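Local structure of MOBA relate protein (Mycobacterium sp., 2WAW) at residues 46-54 against 84-93; 92-103 against 137-146. The protein is of unknown function but, as a member of the MobA-like nucleotidyltransferase family with a GT-A type fold, probably transfers a nucleotide to an acceptor molecule. All coordinates share one frame; numbering follows the deposited sequence.

Interaction 1: 46-54 against 84-93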
# COMPACT_ATOMS: atom_id res chain seq x y z
N PHE A 46 -9.17 9.55 -1.07
CA PHE A 46 -9.85 8.32 -1.46
C PHE A 46 -11.31 8.41 -1.09
O PHE A 46 -11.66 9.00 -0.06
CB PHE A 46 -9.28 7.11 -0.71
CG PHE A 46 -7.80 6.88 -0.90
CD1 PHE A 46 -7.20 7.02 -2.16
CD2 PHE A 46 -7.00 6.50 0.19
CE1 PHE A 46 -5.83 6.77 -2.34
CE2 PHE A 46 -5.62 6.26 0.04
CZ PHE A 46 -5.02 6.39 -1.24
N ASP A 47 -12.16 7.77 -1.89
CA ASP A 47 -13.57 7.60 -1.55
C ASP A 47 -13.80 6.35 -0.70
O ASP A 47 -14.82 6.23 -0.00
CB ASP A 47 -14.40 7.44 -2.81
CG ASP A 47 -14.45 8.70 -3.67
OD1 ASP A 47 -14.09 9.80 -3.20
OD2 ASP A 47 -14.87 8.56 -4.83
N GLN A 48 -12.85 5.42 -0.77
CA GLN A 48 -12.94 4.14 -0.09
C GLN A 48 -11.52 3.75 0.27
O GLN A 48 -10.61 4.00 -0.51
CB GLN A 48 -13.55 3.09 -1.04
CG GLN A 48 -13.49 1.65 -0.52
CD GLN A 48 -13.98 0.64 -1.53
OE1 GLN A 48 -13.81 0.81 -2.75
NE2 GLN A 48 -14.56 -0.44 -1.03
N LEU A 49 -11.36 3.11 1.42
CA LEU A 49 -10.08 2.58 1.81
C LEU A 49 -10.20 1.13 2.27
O LEU A 49 -10.85 0.86 3.19
CB LEU A 49 -9.45 3.44 2.90
CG LEU A 49 -8.08 3.09 3.45
CD1 LEU A 49 -7.06 3.04 2.35
CD2 LEU A 49 -7.68 4.13 4.46
N ILE A 50 -9.49 0.26 1.58
CA ILE A 50 -9.45 -1.17 1.85
C ILE A 50 -8.10 -1.55 2.47
O ILE A 50 -7.10 -1.09 2.05
CB ILE A 50 -9.57 -1.98 0.56
CG1 ILE A 50 -10.94 -1.77 -0.10
CG2 ILE A 50 -9.27 -3.44 0.79
CD1 ILE A 50 -11.02 -2.32 -1.43
N VAL A 51 -8.15 -2.34 3.50
CA VAL A 51 -6.92 -2.87 4.10
C VAL A 51 -6.99 -4.38 4.10
O VAL A 51 -8.00 -4.97 4.52
CB VAL A 51 -6.74 -2.39 5.56
CG1 VAL A 51 -5.34 -2.77 6.12
CG2 VAL A 51 -7.01 -0.89 5.66
N THR A 52 -5.92 -5.02 3.61
CA THR A 52 -5.88 -6.49 3.64
C THR A 52 -5.04 -6.95 4.81
O THR A 52 -4.03 -6.33 5.17
CB THR A 52 -5.31 -7.11 2.33
OG1 THR A 52 -3.93 -6.76 2.22
CG2 THR A 52 -6.06 -6.59 1.08
N LEU A 53 -5.48 -8.06 5.41
CA LEU A 53 -4.78 -8.64 6.54
C LEU A 53 -4.72 -10.13 6.35
O LEU A 53 -5.61 -10.72 5.73
CB LEU A 53 -5.51 -8.30 7.84
CG LEU A 53 -5.65 -6.83 8.22
CD1 LEU A 53 -6.51 -6.69 9.46
CD2 LEU A 53 -4.29 -6.29 8.47
N GLY A 54 -3.68 -10.75 6.89
CA GLY A 54 -3.50 -12.19 6.75
C GLY A 54 -3.66 -12.94 8.06
O GLY A 54 -4.58 -12.67 8.84
N SER A 84 -3.38 -11.27 -1.26
CA SER A 84 -4.51 -10.48 -0.78
C SER A 84 -5.11 -9.53 -1.84
O SER A 84 -6.31 -9.24 -1.81
CB SER A 84 -4.12 -9.72 0.50
OG SER A 84 -3.30 -8.61 0.22
N LEU A 85 -4.30 -9.06 -2.77
CA LEU A 85 -4.78 -8.13 -3.80
C LEU A 85 -5.95 -8.70 -4.62
O LEU A 85 -6.92 -7.98 -4.91
CB LEU A 85 -3.63 -7.68 -4.69
CG LEU A 85 -3.94 -6.62 -5.75
CD1 LEU A 85 -4.65 -5.40 -5.14
CD2 LEU A 85 -2.64 -6.24 -6.41
N LYS A 86 -5.87 -9.99 -4.98
CA LYS A 86 -6.98 -10.68 -5.66
C LYS A 86 -8.31 -10.50 -4.93
O LYS A 86 -9.32 -10.15 -5.53
CB LYS A 86 -6.70 -12.18 -5.78
CG LYS A 86 -5.58 -12.56 -6.73
CD LYS A 86 -5.22 -14.03 -6.53
CE LYS A 86 -4.21 -14.53 -7.56
NZ LYS A 86 -4.86 -14.92 -8.84
N SER A 87 -8.30 -10.75 -3.62
CA SER A 87 -9.50 -10.58 -2.81
C SER A 87 -9.91 -9.11 -2.71
O SER A 87 -11.08 -8.79 -2.83
CB SER A 87 -9.29 -11.20 -1.42
OG SER A 87 -9.00 -12.59 -1.53
N ALA A 88 -8.94 -8.22 -2.50
CA ALA A 88 -9.24 -6.80 -2.34
C ALA A 88 -10.00 -6.24 -3.53
O ALA A 88 -10.92 -5.43 -3.35
CB ALA A 88 -7.97 -5.99 -2.10
N LEU A 89 -9.63 -6.67 -4.74
CA LEU A 89 -10.24 -6.14 -5.97
C LEU A 89 -11.75 -6.37 -6.00
O LEU A 89 -12.53 -5.53 -6.50
CB LEU A 89 -9.54 -6.72 -7.22
CG LEU A 89 -8.10 -6.21 -7.47
CD1 LEU A 89 -7.38 -7.07 -8.51
CD2 LEU A 89 -8.05 -4.74 -7.87
N THR A 90 -12.18 -7.49 -5.44
CA THR A 90 -13.60 -7.85 -5.44
C THR A 90 -14.45 -6.86 -4.61
O THR A 90 -15.67 -6.73 -4.82
CB THR A 90 -13.81 -9.31 -4.99
OG1 THR A 90 -13.55 -9.44 -3.59
CG2 THR A 90 -12.87 -10.23 -5.76
N TRP A 91 -13.79 -6.15 -3.70
CA TRP A 91 -14.41 -5.18 -2.79
C TRP A 91 -14.39 -3.73 -3.29
O TRP A 91 -15.02 -2.86 -2.68
CB TRP A 91 -13.67 -5.18 -1.45
CG TRP A 91 -13.96 -6.31 -0.55
CD1 TRP A 91 -13.63 -7.63 -0.73
CD2 TRP A 91 -14.59 -6.23 0.74
NE1 TRP A 91 -14.05 -8.37 0.35
CE2 TRP A 91 -14.63 -7.54 1.27
CE3 TRP A 91 -15.13 -5.17 1.49
CZ2 TRP A 91 -15.20 -7.83 2.52
CZ3 TRP A 91 -15.69 -5.46 2.74
CH2 TRP A 91 -15.72 -6.78 3.24
N VAL A 92 -13.65 -3.47 -4.36
CA VAL A 92 -13.52 -2.11 -4.89
C VAL A 92 -14.87 -1.59 -5.38
O VAL A 92 -15.56 -2.29 -6.14
CB VAL A 92 -12.48 -2.05 -6.02
CG1 VAL A 92 -12.40 -0.66 -6.63
CG2 VAL A 92 -11.09 -2.43 -5.46
N ASP A 93 -15.25 -0.43 -4.93
CA ASP A 93 -16.50 0.27 -5.35
C ASP A 93 -16.55 0.36 -6.91
O ASP A 93 -15.64 0.79 -7.49
CB ASP A 93 -16.58 1.66 -4.66
CG ASP A 93 -17.98 2.31 -4.73
OD1 ASP A 93 -18.57 2.42 -5.81
OD2 ASP A 93 -18.48 2.79 -3.68
O HOH W 1 -16.59 4.76 -2.53
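I50, Q48 and T52, every second residue of strand 48-53, carry this contact on the face of the strand turned to helix 84-90 and the loop that follows it. I50 sits in the middle. Its CD1 lies over A88 O, at 3.7 Å, and reaches on to W91 CB at 3.9 Å and to V92 CG2, while the other branch, CG2, stays on A88 CB at 4.1 Å. CG1 stands beside the backbone N (chi1 -65°), which carries CD1 out to these partners. W91 contributes its CB here, since its indole leads away from the strand.

Q48 uses its extended chain to read the backbone of the loop with both ends of its amide. OE1 accepts from D93 N at 2.9 Å in a nearly straight bond, and NE2 donates to W91 O at 3.0 Å. The carbonyl of W91 lies close to the amide plane of Q48, although NE2 stands above the carbonyl plane of W91. The two bonds fix the rotation of the amide, and further bonds from T7 to OE1 and from NE2 to D70 hold it from the neighbouring strands.

At the far end T52 OG1 donates to S84 OG at 2.8 Å, and T52 CG2 rests 3.8 Å from A88 CB. The two residues are pressed together, with T52 CB only 3.4 Å from S84 CB. D155 also bonds S84 OG, and T52 OG1 is bonded to A12 N, so this buried pair belongs to a longer polar chain. The helix runs roughly antiparallel to the strand, at 146°, as a helix covering one face of a Rossmann-like alpha/beta sheet does in the GT-A fold.

Interaction 2: 92-103 against 137-146; sequences VDPTAEGIVLML and HPFWVSRGVF
The ring of H137 is packed on both faces, by L103 CG on one and F139 CE2 on the other, while L101 O lies at its edge in the ring plane. It stands at one end of the antiparallel ladder that strands 98-103 and 138-142 form in the mixed central sheet of the GT-A type domain. L103 makes a CH-pi contact, its CG 4.2 Å from the ring centroid. At the other end of the contact the R143 guanidinium carries F146 CE2 over one face and has A96 O at its edge; R143 CA in turn covers a face of the F146 ring. W140 turns an edge to V100 CG2 and brings CH2 within 3.6 Å of G98 CA.

Between these ends, I99 pairs with V141 and L101 with F139 as hydrogen-bonded pairs; G98-S142 and V100-W140 are non-hydrogen-bonded. The lack of a side chain on G98 lets the W140 ring come this close. On that face V100 CG1 also meets P138 CB at 3.7 Å, P138 following a cis peptide bond, and helix 111-121 covers the group. On the other face I99 CG2 touches F146 CZ at 3.8 Å.

Beyond the ladder, R143 N donates to E97 O. The R143 chain bends at chi3 (-66°) to bring its guanidinium back to the turn at D93-A96, where NE at 2.9 Å and NH2 at 3.0 Å both donate to A96 O.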
# COMPACT_ATOMS: atom_id res chain seq x y z
N VAL A 92 -13.65 -3.47 -4.36
CA VAL A 92 -13.52 -2.11 -4.89
C VAL A 92 -14.87 -1.59 -5.38
O VAL A 92 -15.56 -2.29 -6.14
CB VAL A 92 -12.48 -2.05 -6.02
CG1 VAL A 92 -12.40 -0.66 -6.63
CG2 VAL A 92 -11.09 -2.43 -5.46
N ASP A 93 -15.25 -0.43 -4.93
CA ASP A 93 -16.50 0.27 -5.35
C ASP A 93 -16.55 0.36 -6.91
O ASP A 93 -15.64 0.79 -7.49
CB ASP A 93 -16.58 1.66 -4.66
CG ASP A 93 -17.98 2.31 -4.73
OD1 ASP A 93 -18.57 2.42 -5.81
OD2 ASP A 93 -18.48 2.79 -3.68
N PRO A 94 -17.67 0.03 -7.52
CA PRO A 94 -17.76 0.23 -8.97
C PRO A 94 -17.50 1.65 -9.47
O PRO A 94 -17.06 1.83 -10.61
CB PRO A 94 -19.19 -0.20 -9.31
CG PRO A 94 -19.59 -1.11 -8.19
CD PRO A 94 -18.88 -0.64 -6.98
N THR A 95 -17.73 2.65 -8.62
CA THR A 95 -17.45 4.02 -9.01
C THR A 95 -15.96 4.36 -9.10
O THR A 95 -15.61 5.39 -9.66
CB THR A 95 -18.17 5.07 -8.11
OG1 THR A 95 -17.70 4.94 -6.77
CG2 THR A 95 -19.69 4.86 -8.18
N ALA A 96 -15.09 3.52 -8.55
CA ALA A 96 -13.67 3.84 -8.58
C ALA A 96 -13.15 3.70 -10.02
O ALA A 96 -13.41 2.69 -10.68
CB ALA A 96 -12.87 2.90 -7.63
N GLU A 97 -12.42 4.71 -10.48
CA GLU A 97 -11.80 4.68 -11.82
C GLU A 97 -10.46 3.95 -11.78
O GLU A 97 -9.92 3.54 -12.81
CB GLU A 97 -11.58 6.12 -12.34
CG GLU A 97 -12.86 6.83 -12.80
CD GLU A 97 -12.66 8.32 -13.07
OE1 GLU A 97 -11.52 8.83 -12.98
OE2 GLU A 97 -13.67 8.98 -13.39
N GLY A 98 -9.91 3.80 -10.59
CA GLY A 98 -8.69 3.03 -10.39
C GLY A 98 -8.43 2.91 -8.90
O GLY A 98 -9.22 3.41 -8.07
N ILE A 99 -7.33 2.25 -8.56
CA ILE A 99 -6.93 2.14 -7.18
C ILE A 99 -5.56 2.71 -7.01
O ILE A 99 -4.79 2.78 -7.97
CB ILE A 99 -6.93 0.68 -6.67
CG1 ILE A 99 -5.92 -0.20 -7.47
CG2 ILE A 99 -8.37 0.13 -6.63
CD1 ILE A 99 -5.81 -1.66 -6.98
N VAL A 100 -5.26 3.11 -5.79
CA VAL A 100 -3.90 3.42 -5.38
C VAL A 100 -3.45 2.35 -4.41
O VAL A 100 -4.12 2.09 -3.39
CB VAL A 100 -3.80 4.83 -4.75
CG1 VAL A 100 -2.42 5.06 -4.07
CG2 VAL A 100 -4.09 5.91 -5.78
N LEU A 101 -2.32 1.72 -4.73
CA LEU A 101 -1.73 0.62 -3.95
C LEU A 101 -0.60 1.08 -3.08
O LEU A 101 0.31 1.75 -3.56
CB LEU A 101 -1.18 -0.46 -4.90
CG LEU A 101 -2.14 -1.28 -5.75
CD1 LEU A 101 -1.32 -2.13 -6.71
CD2 LEU A 101 -3.02 -2.15 -4.86
N MET A 102 -0.65 0.71 -1.81
CA MET A 102 0.49 0.96 -0.95
C MET A 102 0.63 -0.17 0.04
O MET A 102 -0.27 -1.01 0.19
CB MET A 102 0.34 2.29 -0.24
CG MET A 102 -0.52 2.21 0.97
SD MET A 102 -0.76 3.86 1.61
CE MET A 102 -2.31 4.32 0.82
N LEU A 103 1.82 -0.27 0.63
CA LEU A 103 2.09 -1.32 1.61
C LEU A 103 1.77 -0.84 3.02
O LEU A 103 1.99 0.33 3.33
CB LEU A 103 3.56 -1.77 1.56
CG LEU A 103 4.05 -2.34 0.21
CD1 LEU A 103 5.47 -2.88 0.34
CD2 LEU A 103 3.13 -3.44 -0.31
N HIS A 137 6.26 2.72 -4.47
CA HIS A 137 4.90 3.00 -4.02
C HIS A 137 4.76 4.44 -3.57
O HIS A 137 5.75 5.07 -3.16
CB HIS A 137 4.52 2.07 -2.85
CG HIS A 137 4.37 0.63 -3.24
ND1 HIS A 137 5.43 -0.25 -3.26
CD2 HIS A 137 3.27 -0.08 -3.61
CE1 HIS A 137 5.00 -1.44 -3.64
NE2 HIS A 137 3.70 -1.37 -3.85
N PRO A 138 3.54 5.00 -3.66
CA PRO A 138 2.28 4.39 -4.14
C PRO A 138 2.20 4.20 -5.66
O PRO A 138 2.85 4.95 -6.44
CB PRO A 138 1.21 5.35 -3.62
CG PRO A 138 1.92 6.72 -3.60
CD PRO A 138 3.35 6.39 -3.22
N PHE A 139 1.41 3.20 -6.07
CA PHE A 139 1.16 2.93 -7.49
C PHE A 139 -0.30 3.24 -7.80
O PHE A 139 -1.17 3.06 -6.95
CB PHE A 139 1.39 1.45 -7.84
CG PHE A 139 2.81 0.97 -7.66
CD1 PHE A 139 3.90 1.82 -7.80
CD2 PHE A 139 3.03 -0.38 -7.40
CE1 PHE A 139 5.22 1.34 -7.66
CE2 PHE A 139 4.32 -0.88 -7.26
CZ PHE A 139 5.41 -0.03 -7.38
N TRP A 140 -0.56 3.71 -9.02
CA TRP A 140 -1.92 3.84 -9.53
C TRP A 140 -2.16 2.75 -10.54
O TRP A 140 -1.33 2.54 -11.41
CB TRP A 140 -2.11 5.21 -10.17
CG TRP A 140 -3.23 5.32 -11.17
CD1 TRP A 140 -3.13 5.14 -12.52
CD2 TRP A 140 -4.59 5.66 -10.90
NE1 TRP A 140 -4.36 5.36 -13.11
CE2 TRP A 140 -5.27 5.67 -12.14
CE3 TRP A 140 -5.31 5.96 -9.73
CZ2 TRP A 140 -6.65 5.96 -12.24
CZ3 TRP A 140 -6.67 6.26 -9.83
CH2 TRP A 140 -7.33 6.25 -11.08
N VAL A 141 -3.31 2.09 -10.44
CA VAL A 141 -3.74 1.10 -11.43
C VAL A 141 -5.18 1.39 -11.83
O VAL A 141 -6.08 1.38 -10.97
CB VAL A 141 -3.60 -0.34 -10.92
CG1 VAL A 141 -3.95 -1.36 -12.03
CG2 VAL A 141 -2.18 -0.59 -10.42
N SER A 142 -5.39 1.59 -13.13
CA SER A 142 -6.67 1.97 -13.69
C SER A 142 -7.57 0.73 -13.74
O SER A 142 -7.07 -0.39 -13.81
CB SER A 142 -6.49 2.54 -15.10
OG SER A 142 -5.98 1.54 -15.97
N ARG A 143 -8.87 0.96 -13.68
CA ARG A 143 -9.86 -0.12 -13.71
C ARG A 143 -9.66 -1.06 -14.90
O ARG A 143 -9.87 -2.27 -14.78
CB ARG A 143 -11.27 0.47 -13.74
CG ARG A 143 -12.36 -0.59 -13.94
CD ARG A 143 -13.75 -0.01 -13.67
NE ARG A 143 -13.91 0.35 -12.27
CZ ARG A 143 -14.21 -0.50 -11.29
NH1 ARG A 143 -14.41 -1.79 -11.54
NH2 ARG A 143 -14.32 -0.05 -10.05
N GLY A 144 -9.22 -0.50 -16.03
CA GLY A 144 -9.03 -1.29 -17.26
C GLY A 144 -8.06 -2.45 -17.14
O GLY A 144 -8.15 -3.42 -17.91
N VAL A 145 -7.14 -2.39 -16.19
CA VAL A 145 -6.19 -3.50 -15.99
C VAL A 145 -6.37 -4.25 -14.66
O VAL A 145 -5.48 -5.01 -14.22
CB VAL A 145 -4.73 -3.05 -16.24
CG1 VAL A 145 -4.55 -2.69 -17.71
CG2 VAL A 145 -4.38 -1.86 -15.37
N PHE A 146 -7.51 -4.04 -14.01
CA PHE A 146 -7.87 -4.83 -12.82
C PHE A 146 -7.76 -6.34 -13.09
O PHE A 146 -7.30 -7.08 -12.23
CB PHE A 146 -9.29 -4.49 -12.34
CG PHE A 146 -9.40 -3.21 -11.54
CD1 PHE A 146 -8.31 -2.35 -11.35
CD2 PHE A 146 -10.65 -2.85 -11.00
CE1 PHE A 146 -8.46 -1.16 -10.62
CE2 PHE A 146 -10.81 -1.67 -10.27
CZ PHE A 146 -9.70 -0.81 -10.07
O HOH W 2 -15.13 -2.77 -8.85

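In the fold
Both contacts are largely buried and serve the same mixed sheet, but in different ways. Interaction 1 lays a helix over strand 48-53, with apolar packing in the middle and polar grips at either end; interaction 2 joins two adjacent strands, mainly by backbone hydrogen bonds, with the arginine grip at its margin. They share V92 and D93, where the loop leaving helix 84-90 turns toward strand 98-103. Strand 6-12 separates strands 48-53 and 98-103, yet helix 84-90 packs on both: L85 CD1 lies 3.6 Å from L101 CD2, and L89 CD2 is 3.9 Å from I99 CD1. On the opposite face of the sheet, F46 CE1 touches V100 CB at 3.7 Å.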